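Local coordinates for Asp/Glu-specific dipeptidyl-peptidase (Flavobacterium psychrophilum, PDB 5JXF), which removes dipeptides from the N-terminus of oligopeptides as a serine peptidase of family S46, with strict specificity for aspartate or glutamate at the P1 position, at residues D116-G121 and I330-A335; M240-A245 and I720-L725. All blocks are in the same frame, centred on the assembly; numbering follows the deposited sequence.

Contact 1: D116-G121 and I330-A335; sequences DYLTNG and IKIQYA
D116, whose carboxylate lies against the side chain of I332, has OD2 held by ND2 of N328 at the start of the helix that carries I332; the hydroxyl of T119 also approaches OD2, at a doubtfully short distance. The other oxygen, D116 OD1, caps helix 117-120 through a long, weak bond from T119 N (3.3 Å), with D116 in the N-cap position. With CG anti to the backbone N (chi1 -167°), the carboxylate reaches the methyl end of I332, where D116 OD1 sits 3.8 Å from I332 CD1.

L118 makes the apolar part of the contact with a single branch. L118 CD1 settles over the helix surface between residues one turn apart, 3.9 Å from A335 CB and close to CA and CG2 of I332.

The junction is closed by helix 100-109, which carries H101, by similarity a charge-relay residue. Its F104 packs on both L118 and A335, and Q108 donates to the carbonyl of I332. The backbone of helix 117-120 is tied further, L118 N to S111 OG and L118 O to S217 OG at the start of helix 217-220. Helix 117-120 thus packs on both helix 100-109 and the start of helix 328-357.

Contact 2: M240-A245 and I720-L725; sequences MFRVYA and INEMKL
R242 and E722 extend toward each other from opposite directions, and their flat ends meet edge to edge in a two-pronged salt bridge. R242 NH1 donates to E722 OE2 at 2.7 Å, and the second prong, from R242 NH2 to E722 OE1, is weak at 3.3 Å. The carboxylate lies at the guanidinium edge, nearly in its plane, but the two planes are turned 27° from each other. NH1 meets OE2 on its syn side and lies 29° out of the carboxylate plane. The arginine chain is extended as far as CD, then bent at chi3 (-49°), and other partners help fix the rotation of its head: NE pairs with E130, and NH1 also donates to the carbonyl of K93. On the acid, OE2 is shared with the hydroxyl of S91.

Two residues back along the strand, on the same side, M240 sends an extended chain toward M723. The two side chains meet tip to tip through their terminal methyls, with 4.0 Å between M240 CE and M723 CE. V710 and L707, both on helix 703-713, pack on M240 and M723 respectively.

The C-terminal segment is thus held against strand 239-245 of the N-terminal barrel, which starts two residues after D237, a charge-relay residue by similarity. Such packing of the chain's end on the first barrel recalls chymotrypsin-like serine peptidases.

The centres of contacts 1 and 2 lie 25 Å apart, their nearest atoms about 10 Å, and they do not touch. Their segments alternate along the chain, in the order 116-121, 240-245, 330-335, 720-725, so the two contacts cross along the chain. The first segment of each belongs to the same region: strand 122-123, just after helix 117-120, pairs with strand 197-214, which in turn pairs with strand 239-245. Contact 1 joins this region to helix 328-357, whose A339 and N343 line the pocket of the bound arginine; contact 2 joins it to the C-terminal end. The part carrying H101 and D237 is thereby linked both to the helical portion and to the chain's end.

Contact 1: D116-G121 and I330-A335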
ATOM      1  N   ASP A 116     -24.572  13.552 -18.593  1.00 78.70           N
ATOM      2  CA  ASP A 116     -23.374  13.440 -17.757  1.00 71.23           C
ATOM      3  C   ASP A 116     -22.271  12.634 -18.445  1.00 67.86           C
ATOM      4  O   ASP A 116     -22.071  11.461 -18.139  1.00 69.43           O
ATOM      5  CB  ASP A 116     -23.746  12.807 -16.407  1.00 74.94           C
ATOM      6  CG  ASP A 116     -22.644  12.935 -15.366  1.00 78.13           C
ATOM      7  OD1 ASP A 116     -21.619  13.575 -15.668  1.00 75.51           O
ATOM      8  OD2 ASP A 116     -22.824  12.422 -14.231  1.00 80.64           O
ATOM      9  N   TYR A 117     -21.550  13.283 -19.361  1.00 61.33           N
ATOM     10  CA  TYR A 117     -20.463  12.641 -20.096  1.00 63.58           C
ATOM     11  C   TYR A 117     -19.278  12.310 -19.206  1.00 65.18           C
ATOM     12  O   TYR A 117     -18.533  11.376 -19.497  1.00 70.09           O
ATOM     13  CB  TYR A 117     -19.993  13.525 -21.259  1.00 61.88           C
ATOM     14  CG  TYR A 117     -21.086  13.826 -22.249  1.00 70.12           C
ATOM     15  CD1 TYR A 117     -21.704  12.801 -22.949  1.00 71.27           C
ATOM     16  CD2 TYR A 117     -21.498  15.130 -22.487  1.00 74.09           C
ATOM     17  CE1 TYR A 117     -22.708  13.058 -23.855  1.00 74.69           C
ATOM     18  CE2 TYR A 117     -22.507  15.400 -23.399  1.00 77.74           C
ATOM     19  CZ  TYR A 117     -23.109  14.355 -24.081  1.00 76.02           C
ATOM     20  OH  TYR A 117     -24.114  14.601 -24.988  1.00 75.53           O
ATOM     21  N   LEU A 118     -19.084  13.097 -18.149  1.00 61.94           N
ATOM     22  CA  LEU A 118     -18.096  12.768 -17.128  1.00 64.29           C
ATOM     23  C   LEU A 118     -18.329  11.324 -16.662  1.00 66.28           C
ATOM     24  O   LEU A 118     -17.429  10.494 -16.717  1.00 70.99           O
ATOM     25  CB  LEU A 118     -18.172  13.747 -15.944  1.00 65.35           C
ATOM     26  CG  LEU A 118     -17.618  15.164 -16.190  1.00 67.93           C
ATOM     27  CD1 LEU A 118     -18.050  16.153 -15.112  1.00 70.24           C
ATOM     28  CD2 LEU A 118     -16.100  15.135 -16.288  1.00 66.82           C
ATOM     29  N   THR A 119     -19.557  11.023 -16.247  1.00 66.38           N
ATOM     30  CA  THR A 119     -19.892   9.685 -15.764  1.00 64.05           C
ATOM     31  C   THR A 119     -20.009   8.664 -16.896  1.00 61.89           C
ATOM     32  O   THR A 119     -19.426   7.590 -16.828  1.00 69.66           O
ATOM     33  CB  THR A 119     -21.205   9.692 -14.971  1.00 65.92           C
ATOM     34  OG1 THR A 119     -21.118  10.652 -13.911  1.00 71.57           O
ATOM     35  CG2 THR A 119     -21.481   8.307 -14.369  1.00 66.61           C
ATOM     36  N   ASN A 120     -20.738   9.019 -17.947  1.00 60.90           N
ATOM     37  CA  ASN A 120     -21.133   8.056 -18.977  1.00 60.31           C
ATOM     38  C   ASN A 120     -20.181   7.909 -20.158  1.00 61.29           C
ATOM     39  O   ASN A 120     -20.306   6.979 -20.964  1.00 57.04           O
ATOM     40  CB  ASN A 120     -22.516   8.437 -19.488  1.00 60.89           C
ATOM     41  CG  ASN A 120     -23.584   8.239 -18.430  1.00 72.48           C
ATOM     42  OD1 ASN A 120     -23.533   7.274 -17.662  1.00 80.37           O
ATOM     43  ND2 ASN A 120     -24.534   9.164 -18.359  1.00 75.67           N
ATOM     44  N   GLY A 121     -19.226   8.827 -20.267  1.00 57.59           N
ATOM     45  CA  GLY A 121     -18.408   8.879 -21.451  1.00 49.81           C
ATOM     46  C   GLY A 121     -19.205   9.492 -22.585  1.00 55.75           C
ATOM     47  O   GLY A 121     -20.335   9.960 -22.391  1.00 51.86           O
ATOM     48  N   ILE A 330     -22.901  19.062  -7.905  1.00 68.94           N
ATOM     49  CA  ILE A 330     -21.727  19.750  -7.381  1.00 70.42           C
ATOM     50  C   ILE A 330     -20.455  19.057  -7.887  1.00 70.30           C
ATOM     51  O   ILE A 330     -19.430  19.707  -8.117  1.00 73.46           O
ATOM     52  CB  ILE A 330     -21.752  19.801  -5.829  1.00 77.94           C
ATOM     53  CG1 ILE A 330     -22.913  20.673  -5.347  1.00 76.95           C
ATOM     54  CG2 ILE A 330     -20.444  20.332  -5.262  1.00 72.24           C
ATOM     55  CD1 ILE A 330     -22.918  20.927  -3.858  1.00 73.13           C
ATOM     56  N   LYS A 331     -20.531  17.745  -8.095  1.00 69.09           N
ATOM     57  CA  LYS A 331     -19.414  17.012  -8.688  1.00 71.15           C
ATOM     58  C   LYS A 331     -19.162  17.415 -10.152  1.00 67.08           C
ATOM     59  O   LYS A 331     -18.017  17.455 -10.600  1.00 60.60           O
ATOM     60  CB  LYS A 331     -19.641  15.501  -8.602  1.00 70.55           C
ATOM     61  CG  LYS A 331     -18.393  14.686  -8.914  1.00 69.38           C
ATOM     62  CD  LYS A 331     -18.665  13.191  -8.972  1.00 69.58           C
ATOM     63  CE  LYS A 331     -17.356  12.420  -9.023  1.00 71.05           C
ATOM     64  NZ  LYS A 331     -17.567  10.949  -9.137  1.00 70.38           N
ATOM     65  N   ILE A 332     -20.225  17.698 -10.897  1.00 63.92           N
ATOM     66  CA  ILE A 332     -20.076  18.125 -12.288  1.00 65.48           C
ATOM     67  C   ILE A 332     -19.495  19.545 -12.331  1.00 64.11           C
ATOM     68  O   ILE A 332     -18.723  19.890 -13.225  1.00 67.46           O
ATOM     69  CB  ILE A 332     -21.424  18.079 -13.045  1.00 67.50           C
ATOM     70  CG1 ILE A 332     -21.930  16.645 -13.153  1.00 70.48           C
ATOM     71  CG2 ILE A 332     -21.294  18.678 -14.436  1.00 78.06           C
ATOM     72  CD1 ILE A 332     -23.217  16.529 -13.915  1.00 69.67           C
ATOM     73  N   GLN A 333     -19.869  20.355 -11.345  1.00 64.99           N
ATOM     74  CA  GLN A 333     -19.333  21.698 -11.194  1.00 71.82           C
ATOM     75  C   GLN A 333     -17.840  21.712 -10.876  1.00 70.09           C
ATOM     76  O   GLN A 333     -17.090  22.551 -11.399  1.00 66.18           O
ATOM     77  CB  GLN A 333     -20.076  22.447 -10.091  1.00 74.60           C
ATOM     78  CG  GLN A 333     -21.407  23.024 -10.499  1.00 76.01           C
ATOM     79  CD  GLN A 333     -21.978  23.924  -9.428  1.00 80.34           C
ATOM     80  OE1 GLN A 333     -21.911  23.614  -8.235  1.00 81.30           O
ATOM     81  NE2 GLN A 333     -22.538  25.055  -9.845  1.00 79.80           N
ATOM     82  N   TYR A 334     -17.413  20.792 -10.014  1.00 64.34           N
ATOM     83  CA  TYR A 334     -16.084  20.902  -9.426  1.00 65.38           C
ATOM     84  C   TYR A 334     -15.082  19.889  -9.952  1.00 64.32           C
ATOM     85  O   TYR A 334     -13.901  19.964  -9.604  1.00 65.26           O
ATOM     86  CB  TYR A 334     -16.180  20.799  -7.895  1.00 67.08           C
ATOM     87  CG  TYR A 334     -16.494  22.127  -7.256  1.00 69.45           C
ATOM     88  CD1 TYR A 334     -17.804  22.588  -7.168  1.00 74.75           C
ATOM     89  CD2 TYR A 334     -15.481  22.937  -6.766  1.00 66.47           C
ATOM     90  CE1 TYR A 334     -18.096  23.821  -6.597  1.00 72.79           C
ATOM     91  CE2 TYR A 334     -15.764  24.168  -6.189  1.00 69.90           C
ATOM     92  CZ  TYR A 334     -17.070  24.603  -6.112  1.00 72.15           C
ATOM     93  OH  TYR A 334     -17.338  25.825  -5.552  1.00 82.42           O
ATOM     94  N   ALA A 335     -15.545  18.974 -10.802  1.00 60.12           N
ATOM     95  CA  ALA A 335     -14.731  17.858 -11.274  1.00 60.30           C
ATOM     96  C   ALA A 335     -13.373  18.316 -11.772  1.00 60.00           C
ATOM     97  O   ALA A 335     -12.333  17.882 -11.268  1.00 56.52           O
ATOM     98  CB  ALA A 335     -15.460  17.103 -12.379  1.00 61.37           C
TER

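Contact 2: M240-A245 and I720-L725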
ATOM      1  N   MET A 240     -10.532  11.139 -27.312  1.00 45.54           N
ATOM      2  CA  MET A 240     -10.274  11.337 -28.731  1.00 42.72           C
ATOM      3  C   MET A 240     -10.924  12.599 -29.246  1.00 45.96           C
ATOM      4  O   MET A 240     -12.061  12.917 -28.910  1.00 45.70           O
ATOM      5  CB  MET A 240     -10.752  10.142 -29.545  1.00 47.51           C
ATOM      6  CG  MET A 240      -9.940   8.881 -29.283  1.00 59.98           C
ATOM      7  SD  MET A 240     -10.368   7.508 -30.359  1.00 76.89           S
ATOM      8  CE  MET A 240      -9.081   6.321 -29.952  1.00 68.20           C
ATOM      9  N   PHE A 241     -10.170  13.318 -30.064  1.00 42.05           N
ATOM     10  CA  PHE A 241     -10.644  14.558 -30.658  1.00 45.28           C
ATOM     11  C   PHE A 241     -10.404  14.484 -32.154  1.00 45.26           C
ATOM     12  O   PHE A 241      -9.719  13.565 -32.614  1.00 38.99           O
ATOM     13  CB  PHE A 241      -9.919  15.749 -30.035  1.00 43.44           C
ATOM     14  CG  PHE A 241     -10.345  16.047 -28.619  1.00 44.19           C
ATOM     15  CD1 PHE A 241      -9.851  15.301 -27.554  1.00 41.13           C
ATOM     16  CD2 PHE A 241     -11.255  17.064 -28.352  1.00 40.80           C
ATOM     17  CE1 PHE A 241     -10.245  15.580 -26.265  1.00 40.51           C
ATOM     18  CE2 PHE A 241     -11.647  17.350 -27.061  1.00 39.03           C
ATOM     19  CZ  PHE A 241     -11.142  16.609 -26.018  1.00 41.95           C
ATOM     20  N   ARG A 242     -10.965  15.422 -32.925  1.00 41.38           N
ATOM     21  CA  ARG A 242     -10.670  15.458 -34.357  1.00 39.71           C
ATOM     22  C   ARG A 242     -10.348  16.888 -34.792  1.00 42.63           C
ATOM     23  O   ARG A 242     -11.097  17.805 -34.490  1.00 39.24           O
ATOM     24  CB  ARG A 242     -11.824  14.912 -35.198  1.00 42.11           C
ATOM     25  CG  ARG A 242     -11.472  14.859 -36.691  1.00 43.73           C
ATOM     26  CD  ARG A 242     -12.652  14.529 -37.565  1.00 48.64           C
ATOM     27  NE  ARG A 242     -13.372  13.361 -37.069  1.00 51.79           N
ATOM     28  CZ  ARG A 242     -12.974  12.109 -37.268  1.00 51.75           C
ATOM     29  NH1 ARG A 242     -11.856  11.869 -37.946  1.00 40.32           N
ATOM     30  NH2 ARG A 242     -13.688  11.101 -36.775  1.00 60.59           N
ATOM     31  N   VAL A 243      -9.220  17.065 -35.466  1.00 41.77           N
ATOM     32  CA  VAL A 243      -8.795  18.394 -35.880  1.00 38.46           C
ATOM     33  C   VAL A 243      -9.540  18.733 -37.183  1.00 41.22           C
ATOM     34  O   VAL A 243      -9.638  17.908 -38.081  1.00 40.45           O
ATOM     35  CB  VAL A 243      -7.273  18.471 -36.092  1.00 42.06           C
ATOM     36  CG1 VAL A 243      -6.846  19.902 -36.528  1.00 43.49           C
ATOM     37  CG2 VAL A 243      -6.528  18.045 -34.845  1.00 35.68           C
ATOM     38  N   TYR A 244     -10.095  19.933 -37.265  1.00 43.07           N
ATOM     39  CA  TYR A 244     -10.817  20.358 -38.467  1.00 47.85           C
ATOM     40  C   TYR A 244     -10.095  21.524 -39.122  1.00 47.09           C
ATOM     41  O   TYR A 244      -9.426  22.307 -38.432  1.00 47.08           O
ATOM     42  CB  TYR A 244     -12.252  20.750 -38.123  1.00 53.66           C
ATOM     43  CG  TYR A 244     -13.191  19.575 -38.018  1.00 53.37           C
ATOM     44  CD1 TYR A 244     -13.185  18.739 -36.895  1.00 46.91           C
ATOM     45  CD2 TYR A 244     -14.089  19.304 -39.039  1.00 53.86           C
ATOM     46  CE1 TYR A 244     -14.050  17.667 -36.813  1.00 52.00           C
ATOM     47  CE2 TYR A 244     -14.947  18.237 -38.971  1.00 55.85           C
ATOM     48  CZ  TYR A 244     -14.930  17.420 -37.859  1.00 57.06           C
ATOM     49  OH  TYR A 244     -15.798  16.364 -37.821  1.00 55.77           O
ATOM     50  N   ALA A 245     -10.236  21.652 -40.442  1.00 48.89           N
ATOM     51  CA  ALA A 245      -9.544  22.707 -41.190  1.00 42.84           C
ATOM     52  C   ALA A 245     -10.437  23.285 -42.291  1.00 47.68           C
ATOM     53  O   ALA A 245     -11.473  22.703 -42.589  1.00 41.42           O
ATOM     54  CB  ALA A 245      -8.259  22.162 -41.779  1.00 46.28           C
ATOM     55  N   ILE A 720     -12.017   3.016 -35.297  1.00 60.47           N
ATOM     56  CA  ILE A 720     -10.880   2.134 -35.515  1.00 53.65           C
ATOM     57  C   ILE A 720     -10.610   1.922 -37.000  1.00 51.63           C
ATOM     58  O   ILE A 720      -9.457   1.870 -37.426  1.00 65.99           O
ATOM     59  CB  ILE A 720     -11.096   0.771 -34.843  1.00 64.09           C
ATOM     60  CG1 ILE A 720     -11.288   0.969 -33.340  1.00 65.13           C
ATOM     61  CG2 ILE A 720      -9.930  -0.170 -35.144  1.00 63.19           C
ATOM     62  CD1 ILE A 720     -11.129  -0.283 -32.547  1.00 67.02           C
ATOM     63  N   ASN A 721     -11.674   1.806 -37.784  1.00 53.74           N
ATOM     64  CA  ASN A 721     -11.545   1.586 -39.220  1.00 53.56           C
ATOM     65  C   ASN A 721     -10.730   2.699 -39.870  1.00 57.51           C
ATOM     66  O   ASN A 721     -10.134   2.513 -40.931  1.00 57.76           O
ATOM     67  CB  ASN A 721     -12.928   1.481 -39.877  1.00 54.13           C
ATOM     68  CG  ASN A 721     -13.680   0.215 -39.462  1.00 66.22           C
ATOM     69  OD1 ASN A 721     -13.067  -0.802 -39.132  1.00 74.61           O
ATOM     70  ND2 ASN A 721     -15.009   0.272 -39.494  1.00 63.43           N
ATOM     71  N   GLU A 722     -10.703   3.842 -39.189  1.00 52.17           N
ATOM     72  CA  GLU A 722      -9.978   5.038 -39.604  1.00 57.37           C
ATOM     73  C   GLU A 722      -8.474   4.870 -39.395  1.00 56.82           C
ATOM     74  O   GLU A 722      -7.676   5.544 -40.028  1.00 52.37           O
ATOM     75  CB  GLU A 722     -10.488   6.233 -38.798  1.00 57.40           C
ATOM     76  CG  GLU A 722     -10.506   7.547 -39.478  1.00 72.63           C
ATOM     77  CD  GLU A 722     -11.065   8.624 -38.566  1.00 75.40           C
ATOM     78  OE1 GLU A 722     -12.155   8.421 -37.994  1.00 74.97           O
ATOM     79  OE2 GLU A 722     -10.391   9.662 -38.398  1.00 75.94           O
ATOM     80  N   MET A 723      -8.082   3.978 -38.490  1.00 45.05           N
ATOM     81  CA  MET A 723      -6.663   3.880 -38.151  1.00 41.22           C
ATOM     82  C   MET A 723      -5.944   2.870 -39.040  1.00 46.44           C
ATOM     83  O   MET A 723      -6.567   2.123 -39.775  1.00 47.92           O
ATOM     84  CB  MET A 723      -6.486   3.505 -36.685  1.00 43.72           C
ATOM     85  CG  MET A 723      -7.248   4.391 -35.706  1.00 47.44           C
ATOM     86  SD  MET A 723      -7.228   3.631 -34.068  1.00 55.71           S
ATOM     87  CE  MET A 723      -8.724   4.317 -33.366  1.00 40.64           C
ATOM     88  N   LYS A 724      -4.623   2.873 -38.993  1.00 48.96           N
ATOM     89  CA  LYS A 724      -3.862   1.824 -39.640  1.00 48.97           C
ATOM     90  C   LYS A 724      -3.286   0.893 -38.562  1.00 50.94           C
ATOM     91  O   LYS A 724      -2.299   1.218 -37.916  1.00 50.77           O
ATOM     92  CB  LYS A 724      -2.758   2.413 -40.509  1.00 47.64           C
ATOM     93  CG  LYS A 724      -1.837   1.360 -41.117  1.00 52.28           C
ATOM     94  CD  LYS A 724      -0.805   2.014 -42.016  1.00 59.74           C
ATOM     95  CE  LYS A 724       0.035   0.991 -42.756  1.00 65.64           C
ATOM     96  NZ  LYS A 724       0.978   1.673 -43.684  1.00 70.42           N
ATOM     97  N   LEU A 725      -3.934  -0.251 -38.364  1.00 51.42           N
ATOM     98  CA  LEU A 725      -3.509  -1.244 -37.383  1.00 50.65           C
ATOM     99  C   LEU A 725      -2.398  -2.090 -37.973  1.00 45.10           C
ATOM    100  O   LEU A 725      -2.538  -2.593 -39.078  1.00 47.97           O
ATOM    101  CB  LEU A 725      -4.698  -2.109 -36.973  1.00 52.18           C
ATOM    102  CG  LEU A 725      -5.894  -1.306 -36.456  1.00 57.75           C
ATOM    103  CD1 LEU A 725      -6.996  -2.237 -35.997  1.00 62.86           C
ATOM    104  CD2 LEU A 725      -5.472  -0.372 -35.311  1.00 51.12           C
TER